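Local coordinates for serine protease pet (Escherichia coli, PDB 4OM9), which is a secreted autotransporter enterotoxin of enteroaggregative E. coli, whose passenger domain carries a serine protease, probably cleaving the host cytoskeletal protein alpha-fodrin, at residues I131-V136 with N217-W222; N470-G475 with F636-K641. All blocks are in the same frame, centred on the assembly; numbering follows the deposited sequence.

Interaction 1: residues I131-V136 with N217-W222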
ATOM      1  N   ILE A 131       7.282 -11.932  38.449  1.00 39.80           N
ATOM      2  CA  ILE A 131       7.176 -13.063  37.545  1.00 39.60           C
ATOM      3  C   ILE A 131       5.792 -13.106  36.906  1.00 42.87           C
ATOM      4  O   ILE A 131       5.674 -13.242  35.692  1.00 44.89           O
ATOM      5  CB  ILE A 131       7.460 -14.394  38.272  1.00 44.56           C
ATOM      6  CG1 ILE A 131       8.941 -14.472  38.660  1.00 46.59           C
ATOM      7  CG2 ILE A 131       7.046 -15.594  37.395  1.00 43.17           C
ATOM      8  CD1 ILE A 131       9.244 -15.453  39.752  1.00 43.80           C
ATOM      9  N   ASP A 132       4.752 -12.952  37.718  1.00 46.12           N
ATOM     10  CA  ASP A 132       3.382 -12.963  37.218  1.00 44.12           C
ATOM     11  C   ASP A 132       3.065 -11.751  36.317  1.00 41.46           C
ATOM     12  O   ASP A 132       2.305 -11.884  35.360  1.00 41.99           O
ATOM     13  CB  ASP A 132       2.404 -13.049  38.395  1.00 45.47           C
ATOM     14  CG  ASP A 132       2.441 -14.426  39.090  1.00 54.77           C
ATOM     15  OD1 ASP A 132       2.641 -15.450  38.392  1.00 54.96           O
ATOM     16  OD2 ASP A 132       2.279 -14.498  40.330  1.00 51.42           O
ATOM     17  N   ARG A 133       3.668 -10.591  36.595  1.00 39.69           N
ATOM     18  CA  ARG A 133       3.411  -9.392  35.798  1.00 41.80           C
ATOM     19  C   ARG A 133       4.173  -9.389  34.469  1.00 41.77           C
ATOM     20  O   ARG A 133       3.674  -8.894  33.459  1.00 41.46           O
ATOM     21  CB  ARG A 133       3.766  -8.117  36.586  1.00 43.04           C
ATOM     22  CG  ARG A 133       3.594  -6.835  35.758  1.00 44.29           C
ATOM     23  CD  ARG A 133       3.614  -5.564  36.590  1.00 47.81           C
ATOM     24  NE  ARG A 133       2.574  -5.544  37.612  1.00 53.64           N
ATOM     25  CZ  ARG A 133       1.298  -5.269  37.369  1.00 56.89           C
ATOM     26  NH1 ARG A 133       0.901  -5.006  36.133  1.00 54.67           N
ATOM     27  NH2 ARG A 133       0.417  -5.267  38.359  1.00 56.79           N
ATOM     28  N   TYR A 134       5.380  -9.942  34.461  1.00 37.91           N
ATOM     29  CA  TYR A 134       6.216  -9.858  33.273  1.00 35.88           C
ATOM     30  C   TYR A 134       6.628 -11.206  32.687  1.00 37.44           C
ATOM     31  O   TYR A 134       7.418 -11.258  31.736  1.00 37.83           O
ATOM     32  CB  TYR A 134       7.471  -9.044  33.581  1.00 34.43           C
ATOM     33  CG  TYR A 134       7.198  -7.652  34.091  1.00 33.27           C
ATOM     34  CD1 TYR A 134       6.868  -6.610  33.223  1.00 32.81           C
ATOM     35  CD2 TYR A 134       7.267  -7.375  35.436  1.00 33.63           C
ATOM     36  CE1 TYR A 134       6.642  -5.343  33.697  1.00 32.70           C
ATOM     37  CE2 TYR A 134       7.032  -6.133  35.909  1.00 33.74           C
ATOM     38  CZ  TYR A 134       6.719  -5.120  35.051  1.00 33.09           C
ATOM     39  OH  TYR A 134       6.491  -3.872  35.579  1.00 37.21           O
ATOM     40  N   GLY A 135       6.101 -12.293  33.241  1.00 46.22           N
ATOM     41  CA  GLY A 135       6.421 -13.621  32.743  1.00 48.71           C
ATOM     42  C   GLY A 135       5.769 -13.975  31.425  1.00 50.73           C
ATOM     43  O   GLY A 135       4.668 -13.519  31.110  1.00 49.91           O
ATOM     44  N   VAL A 136       6.470 -14.789  30.645  1.00 46.46           N
ATOM     45  CA  VAL A 136       6.019 -15.180  29.317  1.00 48.55           C
ATOM     46  C   VAL A 136       5.865 -16.696  29.262  1.00 57.04           C
ATOM     47  O   VAL A 136       6.718 -17.432  29.774  1.00 52.25           O
ATOM     48  CB  VAL A 136       7.013 -14.717  28.229  1.00 47.99           C
ATOM     49  CG1 VAL A 136       6.498 -15.061  26.824  1.00 49.04           C
ATOM     50  CG2 VAL A 136       7.280 -13.235  28.355  1.00 40.08           C
ATOM     51  N   ASN A 217       2.276  -8.032  31.493  1.00 51.22           N
ATOM     52  CA  ASN A 217       1.157  -8.943  31.164  1.00 52.20           C
ATOM     53  C   ASN A 217      -0.234  -8.353  31.194  1.00 56.50           C
ATOM     54  O   ASN A 217      -1.103  -8.758  30.430  1.00 58.14           O
ATOM     55  CB  ASN A 217       1.128 -10.127  32.149  1.00 50.73           C
ATOM     56  CG  ASN A 217       1.863 -11.317  31.641  1.00 60.40           C
ATOM     57  OD1 ASN A 217       1.871 -11.583  30.436  1.00 71.01           O
ATOM     58  ND2 ASN A 217       2.496 -12.051  32.546  1.00 53.46           N
ATOM     59  N   LYS A 218      -0.456  -7.455  32.147  1.00 49.78           N
ATOM     60  CA  LYS A 218      -1.796  -6.991  32.462  1.00 53.06           C
ATOM     61  C   LYS A 218      -2.081  -5.673  31.776  1.00 50.55           C
ATOM     62  O   LYS A 218      -3.226  -5.350  31.480  1.00 56.89           O
ATOM     63  CB  LYS A 218      -1.965  -6.839  33.972  1.00 55.39           C
ATOM     64  CG  LYS A 218      -1.597  -8.078  34.767  1.00 57.60           C
ATOM     65  CD  LYS A 218      -2.447  -9.269  34.375  1.00 56.47           C
ATOM     66  CE  LYS A 218      -2.296 -10.402  35.374  1.00 56.77           C
ATOM     67  NZ  LYS A 218      -0.895 -10.889  35.469  1.00 55.55           N
ATOM     68  N   GLU A 219      -1.025  -4.907  31.536  1.00 60.03           N
ATOM     69  CA  GLU A 219      -1.162  -3.602  30.913  1.00 55.94           C
ATOM     70  C   GLU A 219      -0.853  -3.696  29.431  1.00 55.34           C
ATOM     71  O   GLU A 219      -1.067  -2.745  28.690  1.00 58.05           O
ATOM     72  CB  GLU A 219      -0.242  -2.589  31.592  1.00 57.10           C
ATOM     73  CG  GLU A 219      -0.390  -2.523  33.106  1.00 54.14           C
ATOM     74  CD  GLU A 219      -1.607  -1.728  33.562  1.00 61.07           C
ATOM     75  OE1 GLU A 219      -2.721  -1.970  33.053  1.00 64.71           O
ATOM     76  OE2 GLU A 219      -1.448  -0.856  34.443  1.00 64.80           O
ATOM     77  N   ASP A 220      -0.355  -4.860  29.015  1.00 54.22           N
ATOM     78  CA  ASP A 220      -0.006  -5.127  27.623  1.00 55.78           C
ATOM     79  C   ASP A 220       0.866  -4.014  27.045  1.00 53.09           C
ATOM     80  O   ASP A 220       0.477  -3.307  26.111  1.00 50.23           O
ATOM     81  CB  ASP A 220      -1.273  -5.324  26.792  1.00 52.92           C
ATOM     82  CG  ASP A 220      -2.195  -6.380  27.390  1.00 67.15           C
ATOM     83  OD1 ASP A 220      -1.888  -7.593  27.273  1.00 57.35           O
ATOM     84  OD2 ASP A 220      -3.224  -5.988  27.991  1.00 69.60           O
ATOM     85  N   LYS A 221       2.051  -3.862  27.626  1.00 49.90           N
ATOM     86  CA  LYS A 221       2.979  -2.824  27.210  1.00 43.64           C
ATOM     87  C   LYS A 221       4.418  -3.160  27.573  1.00 38.40           C
ATOM     88  O   LYS A 221       4.685  -3.757  28.608  1.00 36.22           O
ATOM     89  CB  LYS A 221       2.594  -1.491  27.846  1.00 43.73           C
ATOM     90  CG  LYS A 221       2.538  -1.533  29.368  1.00 42.92           C
ATOM     91  CD  LYS A 221       2.487  -0.134  29.955  1.00 39.42           C
ATOM     92  CE  LYS A 221       2.562  -0.167  31.481  1.00 41.12           C
ATOM     93  NZ  LYS A 221       2.567   1.213  32.049  1.00 36.90           N
ATOM     94  N   TRP A 222       5.344  -2.747  26.720  1.00 36.40           N
ATOM     95  CA  TRP A 222       6.762  -2.862  27.029  1.00 34.10           C
ATOM     96  C   TRP A 222       7.219  -1.781  28.012  1.00 33.86           C
ATOM     97  O   TRP A 222       6.867  -0.598  27.902  1.00 33.49           O
ATOM     98  CB  TRP A 222       7.593  -2.797  25.751  1.00 32.98           C
ATOM     99  CG  TRP A 222       7.444  -4.034  24.938  1.00 33.79           C
ATOM    100  CD1 TRP A 222       6.590  -4.231  23.906  1.00 34.80           C
ATOM    101  CD2 TRP A 222       8.151  -5.259  25.118  1.00 36.21           C
ATOM    102  NE1 TRP A 222       6.728  -5.503  23.409  1.00 37.71           N
ATOM    103  CE2 TRP A 222       7.682  -6.160  24.140  1.00 37.87           C
ATOM    104  CE3 TRP A 222       9.146  -5.683  26.011  1.00 33.65           C
ATOM    105  CZ2 TRP A 222       8.164  -7.463  24.025  1.00 39.25           C
ATOM    106  CZ3 TRP A 222       9.625  -6.971  25.900  1.00 34.11           C
ATOM    107  CH2 TRP A 222       9.134  -7.851  24.907  1.00 40.64           C
TER

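Interaction 2: residues N470-G475 with F636-K641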
ATOM      1  N   ASN A 470      11.880  12.772 -11.472  1.00 35.95           N
ATOM      2  CA  ASN A 470      11.443  11.622 -10.709  1.00 32.22           C
ATOM      3  C   ASN A 470      11.463  11.921  -9.226  1.00 31.86           C
ATOM      4  O   ASN A 470      12.490  12.328  -8.671  1.00 30.18           O
ATOM      5  CB  ASN A 470      12.333  10.417 -10.991  1.00 32.58           C
ATOM      6  CG  ASN A 470      11.987   9.712 -12.288  1.00 37.02           C
ATOM      7  OD1 ASN A 470      11.082  10.118 -13.029  1.00 41.83           O
ATOM      8  ND2 ASN A 470      12.724   8.655 -12.577  1.00 39.30           N
ATOM      9  N   TYR A 471      10.315  11.727  -8.596  1.00 32.72           N
ATOM     10  CA  TYR A 471      10.173  11.993  -7.182  1.00 28.71           C
ATOM     11  C   TYR A 471       9.144  11.032  -6.589  1.00 30.82           C
ATOM     12  O   TYR A 471       8.096  10.756  -7.204  1.00 30.42           O
ATOM     13  CB  TYR A 471       9.768  13.454  -6.923  1.00 28.06           C
ATOM     14  CG  TYR A 471       9.065  13.602  -5.595  1.00 28.19           C
ATOM     15  CD1 TYR A 471       9.773  13.598  -4.394  1.00 26.84           C
ATOM     16  CD2 TYR A 471       7.688  13.705  -5.538  1.00 28.47           C
ATOM     17  CE1 TYR A 471       9.113  13.704  -3.170  1.00 26.17           C
ATOM     18  CE2 TYR A 471       7.034  13.816  -4.341  1.00 28.15           C
ATOM     19  CZ  TYR A 471       7.743  13.814  -3.158  1.00 25.93           C
ATOM     20  OH  TYR A 471       7.043  13.915  -1.981  1.00 25.42           O
ATOM     21  N   ILE A 472       9.449  10.494  -5.411  1.00 27.93           N
ATOM     22  CA  ILE A 472       8.500   9.612  -4.747  1.00 27.68           C
ATOM     23  C   ILE A 472       7.974  10.234  -3.454  1.00 26.85           C
ATOM     24  O   ILE A 472       8.746  10.582  -2.580  1.00 26.54           O
ATOM     25  CB  ILE A 472       9.116   8.239  -4.429  1.00 28.14           C
ATOM     26  CG1 ILE A 472       9.836   7.688  -5.659  1.00 30.23           C
ATOM     27  CG2 ILE A 472       8.028   7.279  -3.960  1.00 28.07           C
ATOM     28  CD1 ILE A 472      10.380   6.264  -5.487  1.00 29.81           C
ATOM     29  N   TYR A 473       6.654  10.375  -3.361  1.00 29.06           N
ATOM     30  CA  TYR A 473       6.012  10.756  -2.116  1.00 26.90           C
ATOM     31  C   TYR A 473       5.755   9.473  -1.351  1.00 28.77           C
ATOM     32  O   TYR A 473       5.004   8.602  -1.826  1.00 30.83           O
ATOM     33  CB  TYR A 473       4.714  11.535  -2.363  1.00 26.64           C
ATOM     34  CG  TYR A 473       3.948  11.881  -1.101  1.00 27.07           C
ATOM     35  CD1 TYR A 473       4.579  12.533  -0.026  1.00 25.07           C
ATOM     36  CD2 TYR A 473       2.589  11.584  -0.987  1.00 26.18           C
ATOM     37  CE1 TYR A 473       3.877  12.853   1.124  1.00 24.71           C
ATOM     38  CE2 TYR A 473       1.879  11.895   0.159  1.00 26.03           C
ATOM     39  CZ  TYR A 473       2.523  12.537   1.212  1.00 28.28           C
ATOM     40  OH  TYR A 473       1.816  12.842   2.360  1.00 27.47           O
ATOM     41  N   HIS A 474       6.424   9.337  -0.201  1.00 25.80           N
ATOM     42  CA  HIS A 474       6.293   8.174   0.660  1.00 25.92           C
ATOM     43  C   HIS A 474       5.102   8.294   1.624  1.00 25.61           C
ATOM     44  O   HIS A 474       4.731   7.320   2.272  1.00 25.81           O
ATOM     45  CB  HIS A 474       7.565   7.963   1.482  1.00 25.86           C
ATOM     46  CG  HIS A 474       8.753   7.461   0.705  1.00 27.85           C
ATOM     47  ND1 HIS A 474       8.745   6.282  -0.016  1.00 27.13           N
ATOM     48  CD2 HIS A 474      10.019   7.946   0.627  1.00 26.49           C
ATOM     49  CE1 HIS A 474       9.946   6.086  -0.546  1.00 27.64           C
ATOM     50  NE2 HIS A 474      10.732   7.077  -0.170  1.00 27.26           N
ATOM     51  N   GLY A 475       4.527   9.489   1.753  1.00 27.51           N
ATOM     52  CA  GLY A 475       3.473   9.726   2.735  1.00 29.68           C
ATOM     53  C   GLY A 475       2.064   9.467   2.218  1.00 31.50           C
ATOM     54  O   GLY A 475       1.879   8.946   1.108  1.00 28.25           O
ATOM     55  N   PHE A 636      16.566  17.465   2.732  1.00 31.29           N
ATOM     56  CA  PHE A 636      15.934  16.249   2.250  1.00 30.92           C
ATOM     57  C   PHE A 636      16.763  15.636   1.146  1.00 33.31           C
ATOM     58  O   PHE A 636      17.246  16.344   0.262  1.00 34.60           O
ATOM     59  CB  PHE A 636      14.532  16.569   1.761  1.00 33.41           C
ATOM     60  CG  PHE A 636      13.836  15.436   1.084  1.00 33.29           C
ATOM     61  CD1 PHE A 636      13.090  14.522   1.818  1.00 29.13           C
ATOM     62  CD2 PHE A 636      13.890  15.309  -0.294  1.00 30.62           C
ATOM     63  CE1 PHE A 636      12.420  13.501   1.173  1.00 30.30           C
ATOM     64  CE2 PHE A 636      13.226  14.281  -0.941  1.00 29.86           C
ATOM     65  CZ  PHE A 636      12.489  13.380  -0.214  1.00 30.34           C
ATOM     66  N   ARG A 637      16.921  14.319   1.216  1.00 31.65           N
ATOM     67  CA  ARG A 637      17.683  13.554   0.239  1.00 31.65           C
ATOM     68  C   ARG A 637      16.769  12.491  -0.377  1.00 31.55           C
ATOM     69  O   ARG A 637      15.870  11.966   0.293  1.00 31.28           O
ATOM     70  CB  ARG A 637      18.919  12.916   0.905  1.00 38.42           C
ATOM     71  CG  ARG A 637      18.700  11.472   1.393  1.00 40.22           C
ATOM     72  CD  ARG A 637      19.075  11.170   2.846  1.00 38.34           C
ATOM     73  NE  ARG A 637      20.473  10.778   3.012  1.00 38.49           N
ATOM     74  CZ  ARG A 637      20.954  10.081   4.043  1.00 36.98           C
ATOM     75  NH1 ARG A 637      20.156   9.651   5.012  1.00 32.06           N
ATOM     76  NH2 ARG A 637      22.245   9.798   4.095  1.00 38.69           N
ATOM     77  N   GLN A 638      16.966  12.195  -1.660  1.00 36.43           N
ATOM     78  CA  GLN A 638      16.252  11.089  -2.298  1.00 36.54           C
ATOM     79  C   GLN A 638      17.050  10.585  -3.490  1.00 37.31           C
ATOM     80  O   GLN A 638      17.629  11.369  -4.228  1.00 40.15           O
ATOM     81  CB  GLN A 638      14.832  11.499  -2.730  1.00 31.75           C
ATOM     82  CG  GLN A 638      14.001  10.330  -3.317  1.00 31.78           C
ATOM     83  CD  GLN A 638      12.497  10.639  -3.433  1.00 32.70           C
ATOM     84  OE1 GLN A 638      12.037  11.283  -4.391  1.00 31.34           O
ATOM     85  NE2 GLN A 638      11.725  10.151  -2.468  1.00 30.09           N
ATOM     86  N   ASP A 639      17.105   9.265  -3.640  1.00 41.45           N
ATOM     87  CA  ASP A 639      17.818   8.632  -4.742  1.00 43.79           C
ATOM     88  C   ASP A 639      16.995   7.459  -5.236  1.00 41.91           C
ATOM     89  O   ASP A 639      16.775   6.485  -4.521  1.00 42.55           O
ATOM     90  CB  ASP A 639      19.212   8.160  -4.318  1.00 53.29           C
ATOM     91  CG  ASP A 639      20.077   7.763  -5.502  1.00 53.79           C
ATOM     92  OD1 ASP A 639      19.572   7.754  -6.639  1.00 53.44           O
ATOM     93  OD2 ASP A 639      21.267   7.466  -5.303  1.00 60.55           O
ATOM     94  N   ILE A 640      16.551   7.563  -6.478  1.00 41.06           N
ATOM     95  CA  ILE A 640      15.560   6.653  -7.005  1.00 39.49           C
ATOM     96  C   ILE A 640      16.152   5.641  -7.972  1.00 43.47           C
ATOM     97  O   ILE A 640      16.917   5.992  -8.866  1.00 43.90           O
ATOM     98  CB  ILE A 640      14.436   7.436  -7.701  1.00 34.72           C
ATOM     99  CG1 ILE A 640      13.638   8.215  -6.662  1.00 34.90           C
ATOM    100  CG2 ILE A 640      13.511   6.501  -8.451  1.00 33.94           C
ATOM    101  CD1 ILE A 640      12.733   9.219  -7.271  1.00 30.92           C
ATOM    102  N   LYS A 641      15.802   4.376  -7.773  1.00 50.21           N
ATOM    103  CA  LYS A 641      16.093   3.353  -8.772  1.00 51.22           C
ATOM    104  C   LYS A 641      14.804   2.719  -9.265  1.00 44.78           C
ATOM    105  O   LYS A 641      13.805   2.642  -8.545  1.00 41.63           O
ATOM    106  CB  LYS A 641      17.035   2.281  -8.215  1.00 52.46           C
ATOM    107  CG  LYS A 641      18.433   2.806  -7.951  1.00 56.82           C
ATOM    108  CD  LYS A 641      19.036   3.388  -9.229  1.00 61.89           C
ATOM    109  CE  LYS A 641      20.022   4.516  -8.928  1.00 64.40           C
ATOM    110  NZ  LYS A 641      21.188   4.068  -8.121  1.00 62.15           N
TER

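Interaction 1: residues I131-V136 with N217-W222
Asn217 meets the C-terminal end of helix 127-134 with its backbone and its side chain at once, and three hydrogen bonds carry the contact. The backbone bond runs from Asn217 N to Arg133 O at 2.6 Å, close to straight. The other two come from the carboxamide: Asn217 ND2 gives one N-H to Asp132 O at 2.8 Å and a second to Gly135 O at 3.0 Å. At Asp132 the amide nitrogen stands above the carbonyl plane, although the oxygen lies in the plane of the Asn217 amide. At Gly135 the nitrogen lies in the carbonyl plane, on a lone pair of the oxygen, with a more bent N-H...O angle of 143°. Three carbonyls of the last helical turn and the residue after it are thus taken up by one asparagine, and the two bonds to ND2 should fix the rotation of its amide.

The charged side chains meet more loosely. Lys218 is bent twice, at chi2 and chi4, which curls its ammonium back over the helix end; NZ comes within 3.4 Å of Asp132 O, but at an angle too poor for a hydrogen bond. Arg133 starts with CG anti to the backbone N (chi1 176°) and bends at chi3, and its NH1 lies 4.0 Å from Lys218 CB. Glu219 CG is a similar distance from that nitrogen. The guanidinium has its salt bridge with Asp216, whose OD1 also accepts the backbone N-H groups of Lys218 and Glu219.

Asp220 and Lys221 face Asp216 in a G1 beta bulge, within the turn that joins the antiparallel strands 211-216 and 221-232 of the protease domain. Behind the contact Tyr134 packs on Val214 and Asp216 of strand 211-216, while Val136 begins strand 136-137, paired with strand 143-151.

Interaction 2: residues N470-G475 with F636-K641
Strand 471-473 and the extended chain at 636-641 run at 114° to each other, with their closest CA atoms, those of Asn470 and Ile640, 7.4 Å apart, so side chains must bridge the gap. Gln638 does so. Its chain is extended beyond CG, itself anti to the backbone N (chi1 -176°), and this carries the carboxamide to the backbone of Ile472. There Ile472 N donates to Gln638 OE1 at 2.9 Å, tilted 32° from the carbonyl plane of the amide, while Gln638 NE2 donates to Ile472 O at 3.0 Å. The second bond is almost perfectly straight, on a lone pair of the backbone carbonyl and in the plane of the Gln638 amide.

Two rings border the same carboxamide. Tyr471 CD1 approaches Gln638 OE1 to 3.2 Å, with ring and amide planes inclined to each other. The His474 imidazole stands almost perpendicular to the amide, and its NE2 is hydrogen-bonded to Asp622, which also takes a weak bond from Gln638 NE2.

Ile640 and Phe636 flank the glutamine. Ile640 brings its CD1 methyl against the backbone carbonyl of Asn470, 3.4 Å from Asn470 O, and the same methyl makes an apolar contact with Ile472 CG1 at 3.7 Å; both isoleucines also rest on Tyr620 of strand 618-622. Phe636 CZ lies at the edge of the Tyr471 ring, 4.5 Å from Tyr471 CE1.

The backbone N-H and the C=O of Ile472 are therefore satisfied by one side chain rather than by another strand on this side, while the neighbouring Tyr471 and Tyr473 pair with strand 496-498 of the beta-helix. Paired donor and acceptor should hold the Gln638 amide in one orientation, with Asp622 joining it, through a weak bond, to His474.

Following the chain from its N terminus, interaction 1 closes first: the end of helix 127-134 is joined to a hairpin turn about 80 residues later, and the loop so closed stays inside the protease domain. The chain then runs into the beta-helix, and only there does interaction 2 open, closing a longer loop of about 160 residues between strand 471-473 and the 636-641 segment, which leads into the small two-stranded sheet with 618-622. The two loops are in series, neither nested nor crossed. Their centres lie about 41 Å apart and their nearest atoms about 25 Å, so one contact joins a helix end to a hairpin within the protease domain and the other ties a protruding part to the beta-helix stem.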